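Local coordinates for penicillin binding protein 2X (Streptococcus thermophilus, PDB 5U47) that probably cross-links peptidoglycan strands as a transpeptidase of septal wall synthesis, and is probably inactivated by beta-lactams that acylate its active-site serine, at residues Tyr36-Asn41 with Tyr219-Ala224; Thr228-Gln233 with Ile258-Gln263; Ser506-Val511 with Thr526-Val531; Tyr541-Thr546 with Pro564-Ala569. The protein carries 1 engineered substitution. One frame throughout, in Å; residues are numbered along the deposited sequence.

Interaction 1: Tyr36-Asn41 with Tyr219-Ala224; sequences YDRNGN and YTTLSA
Tyr-36 and Tyr-219 run alongside each other, their rings in an offset stack with centroids 4.5 Å apart and planes at 22°. Tyr-36 CD2 sits over the centre of the Tyr-219 ring, and both tyrosines are partly exposed. The buried side is far tighter and mostly polar. Tyr-36 O is gripped twice by Thr-220, by its N and, in the carbonyl plane at 2.8 Å, by its OG1. Asp-37 suits its place because it has two acceptors to share: OD2 takes the N-H of Ala-224 at 2.9 Å through its anti lone pair, while OD1 is met from opposite faces by the N atoms of Asn-39 and Asn-41. Ala-224 opens a helix, whose start would probably stabilise the carboxylate. Arg-38 N bonds to Leu-222 O, and its side chain, bent at chi3 (-65°), brings NH1 to Thr-221 O at 2.8 Å; NH2 forms a salt bridge with Glu-257. Toward solvent, the contact thins to Gly-40 CA beside the Tyr-219 ring edge and to Asn-41 CB near Ala-224 CB. The type I turn with Gly-40 at the G1 bulge position is typical of a tight beta hairpin, here docked through a parallel bridge on strand 217-220.

Interaction 2: Thr228-Gln233 with Ile258-Gln263; sequences TFLETQ and ILATTQ
Leu-230 and Thr-262 pass alongside each other, the leucine running from the helix to the strand and the threonine the reverse way. With CG anti to the backbone N (chi1 175°), Leu-230 extends its CD2 methyl between two small partners, Thr-262 CG2 at 3.8 Å and Ala-260 CB at 3.9 Å. Ala-260 suits this place because its single methyl lets the leucine branch come close to the strand, and Thr-262 is suited by its two unlike branches. Its methyl faces the leucine, while its OG1 branch lies on the other side, where the Glu-231 carboxylate lies. The glutamate starts out along the helix flank, but a bend at chi2 (-76°) turns its carboxylate back to the strand, crossing the threonine at a slant. Thr-262 OG1 donates to Glu-231 OE2 at 2.8 Å, approaching from above the carboxylate plane. The buried carboxylate is well supplied with partners: OE2 also accepts from Gln-227 and from the backbone of Ala-150, and OE1 pairs with Arg-264, which in turn bonds to Thr-262 OG1. This arginine would probably help to stabilise a negative charge away from water. Helix and strand run 8.4 Å apart at their closest, at 30° to each other. Strand 258-264 is an outermost strand of the five-stranded sheet, with a classic bulge where Leu-259 and Ala-260 face Val-250; helix 224-241 lies on the sheet, with Leu-230 also touching Ala-248 of strand 245-252 and Phe-229 turned to helix 558-572.

Interaction 3: Ser506-Val511 with Thr526-Val531; sequences SGTAQV and TLNSVV
Gly-507 and Ser-529 form a hydrogen-bonded antiparallel pair, and backbone bonding carries most of this contact. Gly-507 N donates to Ser-529 O at 2.7 Å, and Ser-529 N returns a bond to Gly-507 O at 2.9 Å. The next such pair, Ala-509 with Leu-527, is uneven: Leu-527 N meets Ala-509 O nearly straight (168°), whereas the bond from Ala-509 N to Leu-527 O is weak because it is strongly bent (125°). CA-H...O contacts supplement this ladder, as where Asn-528 CA lies 3.3 Å from Gly-507 O. The strands belong to the antiparallel sheet of the penicillin-binding transpeptidase fold, in which strand 503-510 is outermost. Lys-505, Ser-506 and Gly-507 fit the K(S/T)G motif that lines the active site in this family, though that role is inferred here. Glycine suits its position because Ser-529 OG, held between the backbone N and the carbonyl carbon (chi1 65°), lies over its CA at 3.9 Å, where a CB would collide with it. Ser-506 points to the other face, its OG bonded to Thr-484. Apolar packing is limited to the strand end: Ala-509 CB touches Leu-527 CB at 4.0 Å, and Val-511 CG2 reaches the same CB at 4.2 Å. A polar cluster occupies the face of Thr-508, Thr-526 and Asn-528. Here Thr-526 OG1 donates to Asn-528 OD1 from above its carbonyl plane, tying down the amide.

Interaction 4: Tyr541-Thr546 with Pro564-Ala569; sequences YIMYVT and PVLEEA
The packing of helix 558-572 against the central antiparallel sheet, a basic layer of the penicillin-binding transpeptidase fold, is carried here by Tyr-541 and Met-543 on the strand and by Val-565, Leu-566 and Ala-569 on the helix. Two residues apart on a strand, the tyrosine and methionine both point toward the helix. Ala-569 sets its CB over the centre of the Tyr-541 ring, 4.1 Å from the centroid and 12° off the ring normal, a CH-pi contact; alanine suits the place because it lets a flat ring lie close to the helix. Leu-566 wedges between the two strand residues: its CD2 branch is 4.0 Å from Tyr-541 CB and equally 4.0 Å from Met-543 CB. Met-543 leaves the strand with CG anti to the backbone N (chi1 -173°) and stays extended to its tip, a reach that, with Val-565 coming from the helix, bridges the 9.8 Å between the segment axes. Its CE meets Val-565 CG1 at 3.7 Å, the two side chains crossing at about a right angle. All five touching residues are buried, and flexible, apolar methionine can fill such an interface without needing a polar partner. Strand 541-548 runs between strands 245-252 and 526-534, and helix 224-241 flanks the contact through Leu-230 on Met-543 and Phe-229 on Val-565. Tyr-544, pointing the other way, packs against helix 416-427.

In the fold
Interactions 2, 3 and 4 all reach the same five-stranded sheet, and interaction 1 joins it from the side, where Thr-221 and Ser-223 bond to the backbone of Ile-258 and Leu-259. Interactions 2 and 4, with centres 9 Å apart, bring two neighbouring helices onto the sheet and are wholly buried; one combines a methyl contact with a charged network, the other is apolar throughout. Interaction 3 instead pairs strand with strand and rests on backbone bonds, linked to interaction 4 through Val-530 N and Val-545 O; it is mostly buried, with Thr-508 exposed on an outermost strand. Interaction 1, about 17 Å from interaction 3 by nearest atoms, mixes buried polar bonds with stacked, partly exposed tyrosines.

Interaction 1: Tyr36-Asn41 with Tyr219-Ala224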
loop_
_atom_site.group_PDB
_atom_site.type_symbol
_atom_site.label_atom_id
_atom_site.label_comp_id
_atom_site.label_asym_id
_atom_site.label_seq_id
_atom_site.Cartn_x
_atom_site.Cartn_y
_atom_site.Cartn_z
ATOM N N TYR A 36 -7.387 0.193 11.377
ATOM C CA TYR A 36 -6.649 -0.542 12.393
ATOM C C TYR A 36 -5.426 -1.252 11.829
ATOM O O TYR A 36 -5.287 -1.437 10.610
ATOM C CB TYR A 36 -7.543 -1.650 12.971
ATOM C CG TYR A 36 -8.781 -1.224 13.734
ATOM C CD1 TYR A 36 -8.689 -0.727 15.033
ATOM C CD2 TYR A 36 -10.046 -1.384 13.191
ATOM C CE1 TYR A 36 -9.814 -0.387 15.756
ATOM C CE2 TYR A 36 -11.185 -1.034 13.895
ATOM C CZ TYR A 36 -11.061 -0.537 15.180
ATOM O OH TYR A 36 -12.168 -0.179 15.871
ATOM N N ASP A 37 -4.549 -1.686 12.715
ATOM C CA ASP A 37 -3.496 -2.551 12.311
ATOM C C ASP A 37 -4.131 -3.984 12.304
ATOM O O ASP A 37 -5.341 -4.142 12.556
ATOM C CB ASP A 37 -2.235 -2.415 13.193
ATOM C CG ASP A 37 -2.236 -3.341 14.409
ATOM O OD1 ASP A 37 -3.309 -3.680 14.930
ATOM O OD2 ASP A 37 -1.134 -3.711 14.830
ATOM N N ARG A 38 -3.330 -5.001 12.040
ATOM C CA ARG A 38 -3.842 -6.379 11.898
ATOM C C ARG A 38 -4.480 -6.982 13.161
ATOM O O ARG A 38 -5.252 -7.937 13.052
ATOM C CB ARG A 38 -2.734 -7.299 11.363
ATOM C CG ARG A 38 -1.603 -7.544 12.352
ATOM C CD ARG A 38 -0.435 -8.262 11.717
ATOM N NE ARG A 38 -0.781 -9.618 11.280
ATOM C CZ ARG A 38 -1.041 -10.011 10.029
ATOM N NH1 ARG A 38 -0.946 -9.179 8.988
ATOM N NH2 ARG A 38 -1.336 -11.294 9.809
ATOM N N ASN A 39 -4.177 -6.407 14.334
ATOM C CA ASN A 39 -4.696 -6.890 15.613
ATOM C C ASN A 39 -5.591 -5.889 16.316
ATOM O O ASN A 39 -5.778 -5.990 17.525
ATOM C CB ASN A 39 -3.533 -7.295 16.531
ATOM C CG ASN A 39 -2.868 -8.567 16.088
ATOM O OD1 ASN A 39 -3.534 -9.561 15.822
ATOM N ND2 ASN A 39 -1.562 -8.559 16.025
ATOM N N GLY A 40 -6.107 -4.896 15.589
ATOM C CA GLY A 40 -7.020 -3.931 16.192
ATOM C C GLY A 40 -6.435 -2.693 16.862
ATOM O O GLY A 40 -7.151 -1.993 17.556
ATOM N N ASN A 41 -5.148 -2.420 16.667
ATOM C CA ASN A 41 -4.560 -1.177 17.195
ATOM C C ASN A 41 -5.018 -0.050 16.295
ATOM O O ASN A 41 -4.895 -0.148 15.069
ATOM C CB ASN A 41 -3.037 -1.254 17.226
ATOM C CG ASN A 41 -2.542 -2.281 18.212
ATOM O OD1 ASN A 41 -2.216 -3.399 17.837
ATOM N ND2 ASN A 41 -2.540 -1.927 19.493
ATOM N N TYR A 219 -9.142 -3.208 8.734
ATOM C CA TYR A 219 -7.994 -3.746 9.431
ATOM C C TYR A 219 -6.924 -3.949 8.377
ATOM O O TYR A 219 -7.087 -4.763 7.479
ATOM C CB TYR A 219 -8.307 -5.087 10.102
ATOM C CG TYR A 219 -9.272 -4.970 11.262
ATOM C CD1 TYR A 219 -10.630 -4.807 11.041
ATOM C CD2 TYR A 219 -8.826 -5.035 12.575
ATOM C CE1 TYR A 219 -11.533 -4.697 12.106
ATOM C CE2 TYR A 219 -9.723 -4.919 13.648
ATOM C CZ TYR A 219 -11.068 -4.758 13.398
ATOM O OH TYR A 219 -11.947 -4.648 14.438
ATOM N N THR A 220 -5.846 -3.191 8.465
ATOM C CA THR A 220 -4.749 -3.363 7.553
ATOM C C THR A 220 -3.914 -4.562 7.974
ATOM O O THR A 220 -4.111 -5.144 9.063
ATOM C CB THR A 220 -3.855 -2.113 7.480
ATOM O OG1 THR A 220 -3.197 -1.905 8.734
ATOM C CG2 THR A 220 -4.667 -0.903 7.109
ATOM N N THR A 221 -2.980 -4.940 7.105
ATOM C CA THR A 221 -2.070 -6.050 7.377
ATOM C C THR A 221 -0.901 -5.628 8.251
ATOM O O THR A 221 -0.125 -6.473 8.707
ATOM C CB THR A 221 -1.495 -6.607 6.051
ATOM O OG1 THR A 221 -0.949 -5.532 5.298
ATOM C CG2 THR A 221 -2.581 -7.273 5.259
ATOM N N LEU A 222 -0.752 -4.320 8.473
ATOM C CA LEU A 222 0.370 -3.801 9.267
ATOM C C LEU A 222 0.383 -4.304 10.711
ATOM O O LEU A 222 -0.645 -4.580 11.289
ATOM C CB LEU A 222 0.377 -2.271 9.314
ATOM C CG LEU A 222 0.464 -1.424 8.048
ATOM C CD1 LEU A 222 0.481 0.045 8.455
ATOM C CD2 LEU A 222 1.671 -1.744 7.189
ATOM N N SER A 223 1.592 -4.469 11.237
ATOM C CA SER A 223 1.838 -4.803 12.621
ATOM C C SER A 223 2.343 -3.532 13.262
ATOM O O SER A 223 3.478 -3.105 12.971
ATOM C CB SER A 223 2.914 -5.865 12.709
ATOM O OG SER A 223 3.361 -6.034 14.042
ATOM N N ALA A 224 1.522 -2.899 14.099
ATOM C CA ALA A 224 1.965 -1.661 14.753
ATOM C C ALA A 224 3.305 -1.765 15.480
ATOM O O ALA A 224 4.145 -0.867 15.318
ATOM C CB ALA A 224 0.877 -1.067 15.651
#

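Interaction 2: Thr228-Gln233 with Ile258-Gln263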
loop_
_atom_site.group_PDB
_atom_site.type_symbol
_atom_site.label_atom_id
_atom_site.label_comp_id
_atom_site.label_asym_id
_atom_site.label_seq_id
_atom_site.Cartn_x
_atom_site.Cartn_y
_atom_site.Cartn_z
ATOM N N THR A 228 6.409 0.468 14.250
ATOM C CA THR A 228 7.017 1.434 15.190
ATOM C C THR A 228 8.517 1.244 15.236
ATOM O O THR A 228 9.285 2.200 15.167
ATOM C CB THR A 228 6.371 1.319 16.602
ATOM O OG1 THR A 228 4.983 1.640 16.489
ATOM C CG2 THR A 228 6.999 2.276 17.614
ATOM N N PHE A 229 8.930 -0.009 15.282
ATOM C CA PHE A 229 10.333 -0.355 15.311
ATOM C C PHE A 229 11.015 0.026 13.996
ATOM O O PHE A 229 12.123 0.559 14.010
ATOM C CB PHE A 229 10.462 -1.848 15.599
ATOM C CG PHE A 229 11.833 -2.290 15.892
ATOM C CD1 PHE A 229 12.311 -2.282 17.189
ATOM C CD2 PHE A 229 12.647 -2.747 14.882
ATOM C CE1 PHE A 229 13.594 -2.704 17.464
ATOM C CE2 PHE A 229 13.922 -3.164 15.142
ATOM C CZ PHE A 229 14.408 -3.140 16.435
ATOM N N LEU A 230 10.343 -0.220 12.861
ATOM C CA LEU A 230 10.890 0.151 11.555
ATOM C C LEU A 230 11.133 1.669 11.431
ATOM O O LEU A 230 12.151 2.095 10.858
ATOM C CB LEU A 230 9.955 -0.300 10.417
ATOM C CG LEU A 230 10.347 0.134 9.009
ATOM C CD1 LEU A 230 11.699 -0.417 8.631
ATOM C CD2 LEU A 230 9.306 -0.296 7.995
ATOM N N GLU A 231 10.188 2.472 11.929
ATOM C CA GLU A 231 10.292 3.949 11.860
ATOM C C GLU A 231 11.556 4.433 12.577
ATOM O O GLU A 231 12.292 5.263 12.066
ATOM C CB GLU A 231 9.047 4.642 12.460
ATOM C CG GLU A 231 7.706 4.355 11.763
ATOM C CD GLU A 231 7.461 5.088 10.431
ATOM O OE1 GLU A 231 8.041 6.168 10.220
ATOM O OE2 GLU A 231 6.636 4.599 9.599
ATOM N N THR A 232 11.801 3.898 13.761
ATOM C CA THR A 232 12.988 4.242 14.530
ATOM C C THR A 232 14.264 3.878 13.774
ATOM O O THR A 232 15.171 4.702 13.665
ATOM C CB THR A 232 12.988 3.513 15.878
ATOM O OG1 THR A 232 11.777 3.807 16.572
ATOM C CG2 THR A 232 14.192 3.898 16.714
ATOM N N GLN A 233 14.337 2.664 13.240
ATOM C CA GLN A 233 15.544 2.251 12.509
ATOM C C GLN A 233 15.723 2.985 11.199
ATOM O O GLN A 233 16.853 3.227 10.803
ATOM C CB GLN A 233 15.597 0.737 12.281
ATOM C CG GLN A 233 15.588 -0.031 13.566
ATOM C CD GLN A 233 16.693 0.424 14.491
ATOM O OE1 GLN A 233 16.414 0.839 15.585
ATOM N NE2 GLN A 233 17.959 0.416 14.009
ATOM N N ILE A 258 1.608 -7.106 3.617
ATOM C CA ILE A 258 2.558 -6.035 3.944
ATOM C C ILE A 258 2.480 -5.782 5.464
ATOM O O ILE A 258 1.501 -5.242 5.956
ATOM C CB ILE A 258 2.273 -4.769 3.129
ATOM C CG1 ILE A 258 2.496 -5.079 1.634
ATOM C CG2 ILE A 258 3.153 -3.618 3.592
ATOM C CD1 ILE A 258 1.958 -4.025 0.677
ATOM N N LEU A 259 3.539 -6.156 6.173
ATOM C CA LEU A 259 3.594 -6.074 7.635
ATOM C C LEU A 259 4.105 -4.742 8.144
ATOM O O LEU A 259 3.783 -4.344 9.258
ATOM C CB LEU A 259 4.435 -7.213 8.188
ATOM C CG LEU A 259 3.939 -8.608 7.796
ATOM C CD1 LEU A 259 4.855 -9.710 8.301
ATOM C CD2 LEU A 259 2.545 -8.820 8.324
ATOM N N ALA A 260 4.924 -4.071 7.348
ATOM C CA ALA A 260 5.378 -2.751 7.700
ATOM C C ALA A 260 5.862 -2.037 6.463
ATOM O O ALA A 260 6.443 -2.653 5.570
ATOM C CB ALA A 260 6.482 -2.825 8.742
ATOM N N THR A 261 5.616 -0.735 6.380
ATOM C CA THR A 261 6.067 0.004 5.207
ATOM C C THR A 261 6.272 1.459 5.557
ATOM O O THR A 261 5.453 2.052 6.243
ATOM C CB THR A 261 5.096 -0.168 4.014
ATOM O OG1 THR A 261 5.667 0.411 2.836
ATOM C CG2 THR A 261 3.729 0.424 4.283
ATOM N N THR A 262 7.372 2.028 5.100
ATOM C CA THR A 262 7.634 3.417 5.376
ATOM C C THR A 262 8.505 4.052 4.304
ATOM O O THR A 262 9.152 3.360 3.494
ATOM C CB THR A 262 8.273 3.602 6.783
ATOM O OG1 THR A 262 8.042 4.944 7.252
ATOM C CG2 THR A 262 9.762 3.279 6.760
ATOM N N GLN A 263 8.502 5.378 4.293
ATOM C CA GLN A 263 9.348 6.119 3.388
ATOM C C GLN A 263 9.838 7.360 4.070
ATOM O O GLN A 263 9.267 7.776 5.064
ATOM C CB GLN A 263 8.617 6.490 2.106
ATOM C CG GLN A 263 7.610 7.620 2.208
ATOM C CD GLN A 263 6.909 7.839 0.875
ATOM O OE1 GLN A 263 6.292 6.921 0.328
ATOM N NE2 GLN A 263 7.015 9.040 0.344
#

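Interaction 3: Ser506-Val511 with Thr526-Val531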
loop_
_atom_site.group_PDB
_atom_site.type_symbol
_atom_site.label_atom_id
_atom_site.label_comp_id
_atom_site.label_asym_id
_atom_site.label_seq_id
_atom_site.Cartn_x
_atom_site.Cartn_y
_atom_site.Cartn_z
ATOM N N SER A 506 22.087 -7.135 -3.135
ATOM C CA SER A 506 22.207 -5.709 -3.083
ATOM C C SER A 506 22.020 -5.173 -4.455
ATOM O O SER A 506 22.140 -5.888 -5.461
ATOM C CB SER A 506 23.635 -5.315 -2.650
ATOM O OG SER A 506 24.592 -5.868 -3.553
ATOM N N GLY A 507 21.819 -3.876 -4.504
ATOM C CA GLY A 507 21.726 -3.209 -5.751
ATOM C C GLY A 507 22.205 -1.775 -5.721
ATOM O O GLY A 507 22.164 -1.078 -4.694
ATOM N N THR A 508 22.712 -1.357 -6.868
ATOM C CA THR A 508 23.094 0.011 -7.115
ATOM C C THR A 508 22.416 0.224 -8.448
ATOM O O THR A 508 22.283 -0.732 -9.241
ATOM C CB THR A 508 24.613 0.219 -7.254
ATOM O OG1 THR A 508 25.117 -0.581 -8.330
ATOM C CG2 THR A 508 25.327 -0.155 -5.964
ATOM N N ALA A 509 21.941 1.437 -8.680
ATOM C CA ALA A 509 21.313 1.768 -9.929
ATOM C C ALA A 509 21.716 3.174 -10.285
ATOM O O ALA A 509 21.791 4.076 -9.423
ATOM C CB ALA A 509 19.793 1.634 -9.841
ATOM N N GLN A 510 21.969 3.340 -11.571
ATOM C CA GLN A 510 22.312 4.619 -12.122
ATOM C C GLN A 510 20.991 5.410 -12.119
ATOM O O GLN A 510 19.915 4.830 -12.350
ATOM C CB GLN A 510 22.830 4.416 -13.556
ATOM C CG GLN A 510 24.089 5.179 -13.882
ATOM C CD GLN A 510 25.319 4.581 -13.218
ATOM O OE1 GLN A 510 25.258 3.501 -12.613
ATOM N NE2 GLN A 510 26.454 5.276 -13.343
ATOM N N VAL A 511 21.057 6.699 -11.816
ATOM C CA VAL A 511 19.865 7.538 -11.781
ATOM C C VAL A 511 19.859 8.517 -12.956
ATOM O O VAL A 511 20.883 9.144 -13.221
ATOM C CB VAL A 511 19.757 8.327 -10.464
ATOM C CG1 VAL A 511 18.555 9.270 -10.493
ATOM C CG2 VAL A 511 19.643 7.368 -9.287
ATOM N N THR A 526 23.386 7.612 -6.889
ATOM C CA THR A 526 22.804 6.342 -7.269
ATOM C C THR A 526 21.651 5.973 -6.373
ATOM O O THR A 526 21.428 6.606 -5.335
ATOM C CB THR A 526 23.847 5.212 -7.055
ATOM O OG1 THR A 526 24.369 5.301 -5.709
ATOM C CG2 THR A 526 24.990 5.308 -8.064
ATOM N N LEU A 527 20.918 4.956 -6.802
ATOM C CA LEU A 527 19.851 4.387 -6.028
ATOM C C LEU A 527 20.452 3.116 -5.478
ATOM O O LEU A 527 20.865 2.245 -6.253
ATOM C CB LEU A 527 18.650 4.043 -6.898
ATOM C CG LEU A 527 17.549 3.330 -6.111
ATOM C CD1 LEU A 527 16.870 4.264 -5.117
ATOM C CD2 LEU A 527 16.521 2.760 -7.056
ATOM N N ASN A 528 20.548 3.031 -4.152
ATOM C CA ASN A 528 21.081 1.845 -3.478
ATOM C C ASN A 528 19.963 1.046 -2.832
ATOM O O ASN A 528 19.054 1.620 -2.237
ATOM C CB ASN A 528 22.109 2.271 -2.424
ATOM C CG ASN A 528 23.312 2.982 -3.037
ATOM O OD1 ASN A 528 23.550 2.900 -4.228
ATOM N ND2 ASN A 528 24.078 3.650 -2.214
ATOM N N SER A 529 20.029 -0.274 -2.933
ATOM C CA SER A 529 18.954 -1.101 -2.412
ATOM C C SER A 529 19.392 -2.476 -1.992
ATOM O O SER A 529 20.500 -2.914 -2.299
ATOM C CB SER A 529 17.823 -1.205 -3.446
ATOM O OG SER A 529 18.215 -1.888 -4.631
ATOM N N VAL A 530 18.517 -3.155 -1.258
ATOM C CA VAL A 530 18.777 -4.523 -0.858
ATOM C C VAL A 530 17.465 -5.271 -0.652
ATOM O O VAL A 530 16.454 -4.680 -0.209
ATOM C CB VAL A 530 19.631 -4.583 0.444
ATOM C CG1 VAL A 530 18.883 -4.040 1.658
ATOM C CG2 VAL A 530 20.093 -5.995 0.727
ATOM N N VAL A 531 17.466 -6.549 -1.023
ATOM C CA VAL A 531 16.356 -7.434 -0.713
ATOM C C VAL A 531 16.941 -8.515 0.174
ATOM O O VAL A 531 18.086 -8.945 -0.056
ATOM C CB VAL A 531 15.688 -8.054 -1.940
ATOM C CG1 VAL A 531 16.669 -8.874 -2.787
ATOM C CG2 VAL A 531 14.495 -8.893 -1.503
#

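Interaction 4: Tyr541-Thr546 with Pro564-Ala569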
loop_
_atom_site.group_PDB
_atom_site.type_symbol
_atom_site.label_atom_id
_atom_site.label_comp_id
_atom_site.label_asym_id
_atom_site.label_seq_id
_atom_site.Cartn_x
_atom_site.Cartn_y
_atom_site.Cartn_z
ATOM N N TYR A 541 9.894 -14.062 6.004
ATOM C CA TYR A 541 9.811 -12.640 5.741
ATOM C C TYR A 541 10.745 -12.184 4.606
ATOM O O TYR A 541 11.834 -12.754 4.382
ATOM C CB TYR A 541 10.125 -11.828 7.031
ATOM C CG TYR A 541 9.236 -12.246 8.163
ATOM C CD1 TYR A 541 7.877 -11.924 8.170
ATOM C CD2 TYR A 541 9.715 -13.043 9.180
ATOM C CE1 TYR A 541 7.042 -12.368 9.182
ATOM C CE2 TYR A 541 8.885 -13.493 10.184
ATOM C CZ TYR A 541 7.564 -13.160 10.184
ATOM O OH TYR A 541 6.775 -13.624 11.202
ATOM N N ILE A 542 10.274 -11.168 3.887
ATOM C CA ILE A 542 11.015 -10.498 2.835
ATOM C C ILE A 542 11.103 -9.034 3.283
ATOM O O ILE A 542 10.112 -8.459 3.771
ATOM C CB ILE A 542 10.253 -10.463 1.485
ATOM C CG1 ILE A 542 9.945 -11.868 0.976
ATOM C CG2 ILE A 542 11.066 -9.710 0.423
ATOM C CD1 ILE A 542 8.864 -11.877 -0.104
ATOM N N MET A 543 12.270 -8.438 3.112
ATOM C CA MET A 543 12.435 -7.020 3.383
ATOM C C MET A 543 13.135 -6.371 2.195
ATOM O O MET A 543 14.094 -6.925 1.644
ATOM C CB MET A 543 13.206 -6.792 4.672
ATOM C CG MET A 543 13.250 -5.337 5.073
ATOM S SD MET A 543 13.864 -5.134 6.753
ATOM C CE MET A 543 13.525 -3.393 6.963
ATOM N N TYR A 544 12.661 -5.199 1.806
ATOM C CA TYR A 544 13.234 -4.451 0.678
ATOM C C TYR A 544 13.473 -3.025 1.118
ATOM O O TYR A 544 12.550 -2.358 1.612
ATOM C CB TYR A 544 12.277 -4.521 -0.507
ATOM C CG TYR A 544 12.684 -3.799 -1.772
ATOM C CD1 TYR A 544 13.931 -4.004 -2.353
ATOM C CD2 TYR A 544 11.776 -3.026 -2.466
ATOM C CE1 TYR A 544 14.281 -3.388 -3.546
ATOM C CE2 TYR A 544 12.124 -2.396 -3.658
ATOM C CZ TYR A 544 13.371 -2.591 -4.200
ATOM O OH TYR A 544 13.719 -1.971 -5.387
ATOM N N VAL A 545 14.703 -2.552 0.925
ATOM C CA VAL A 545 15.107 -1.215 1.345
ATOM C C VAL A 545 15.771 -0.490 0.203
ATOM O O VAL A 545 16.548 -1.105 -0.537
ATOM C CB VAL A 545 16.089 -1.305 2.535
ATOM C CG1 VAL A 545 16.536 0.077 2.993
ATOM C CG2 VAL A 545 15.446 -2.059 3.678
ATOM N N THR A 546 15.466 0.804 0.054
ATOM C CA THR A 546 16.067 1.644 -0.968
ATOM C C THR A 546 16.428 3.007 -0.363
ATOM O O THR A 546 15.806 3.446 0.585
ATOM C CB THR A 546 15.124 1.914 -2.173
ATOM O OG1 THR A 546 14.119 2.881 -1.816
ATOM C CG2 THR A 546 14.449 0.616 -2.685
ATOM N N PRO A 564 18.009 -5.421 12.605
ATOM C CA PRO A 564 17.120 -5.393 13.769
ATOM C C PRO A 564 15.632 -5.563 13.430
ATOM O O PRO A 564 14.888 -6.120 14.228
ATOM C CB PRO A 564 17.430 -4.047 14.421
ATOM C CG PRO A 564 18.049 -3.214 13.361
ATOM C CD PRO A 564 18.661 -4.120 12.362
ATOM N N VAL A 565 15.206 -5.110 12.257
ATOM C CA VAL A 565 13.793 -5.221 11.867
ATOM C C VAL A 565 13.436 -6.672 11.595
ATOM O O VAL A 565 12.433 -7.163 12.114
ATOM C CB VAL A 565 13.466 -4.299 10.678
ATOM C CG1 VAL A 565 12.021 -4.543 10.170
ATOM C CG2 VAL A 565 13.647 -2.849 11.118
ATOM N N LEU A 566 14.257 -7.381 10.822
ATOM C CA LEU A 566 14.001 -8.813 10.595
ATOM C C LEU A 566 14.120 -9.644 11.867
ATOM O O LEU A 566 13.391 -10.626 12.022
ATOM C CB LEU A 566 14.896 -9.392 9.493
ATOM C CG LEU A 566 14.533 -8.936 8.095
ATOM C CD1 LEU A 566 15.453 -9.572 7.087
ATOM C CD2 LEU A 566 13.078 -9.266 7.766
ATOM N N GLU A 567 15.031 -9.273 12.770
ATOM C CA GLU A 567 15.144 -9.974 14.051
ATOM C C GLU A 567 13.884 -9.720 14.887
ATOM O O GLU A 567 13.377 -10.631 15.545
ATOM C CB GLU A 567 16.416 -9.590 14.821
ATOM C CG GLU A 567 17.649 -10.286 14.267
ATOM C CD GLU A 567 18.918 -10.011 15.041
ATOM O OE1 GLU A 567 18.967 -9.034 15.827
ATOM O OE2 GLU A 567 19.873 -10.796 14.866
ATOM N N GLU A 568 13.374 -8.487 14.841
ATOM C CA GLU A 568 12.151 -8.159 15.570
ATOM C C GLU A 568 10.997 -8.969 14.994
ATOM O O GLU A 568 10.208 -9.518 15.743
ATOM C CB GLU A 568 11.827 -6.662 15.488
ATOM C CG GLU A 568 10.698 -6.216 16.429
ATOM C CD GLU A 568 11.051 -6.324 17.914
ATOM O OE1 GLU A 568 12.251 -6.487 18.263
ATOM O OE2 GLU A 568 10.119 -6.240 18.743
ATOM N N ALA A 569 10.922 -9.058 13.662
ATOM C CA ALA A 569 9.858 -9.816 13.005
ATOM C C ALA A 569 9.876 -11.280 13.422
ATOM O O ALA A 569 8.823 -11.864 13.742
ATOM C CB ALA A 569 9.966 -9.716 11.493
#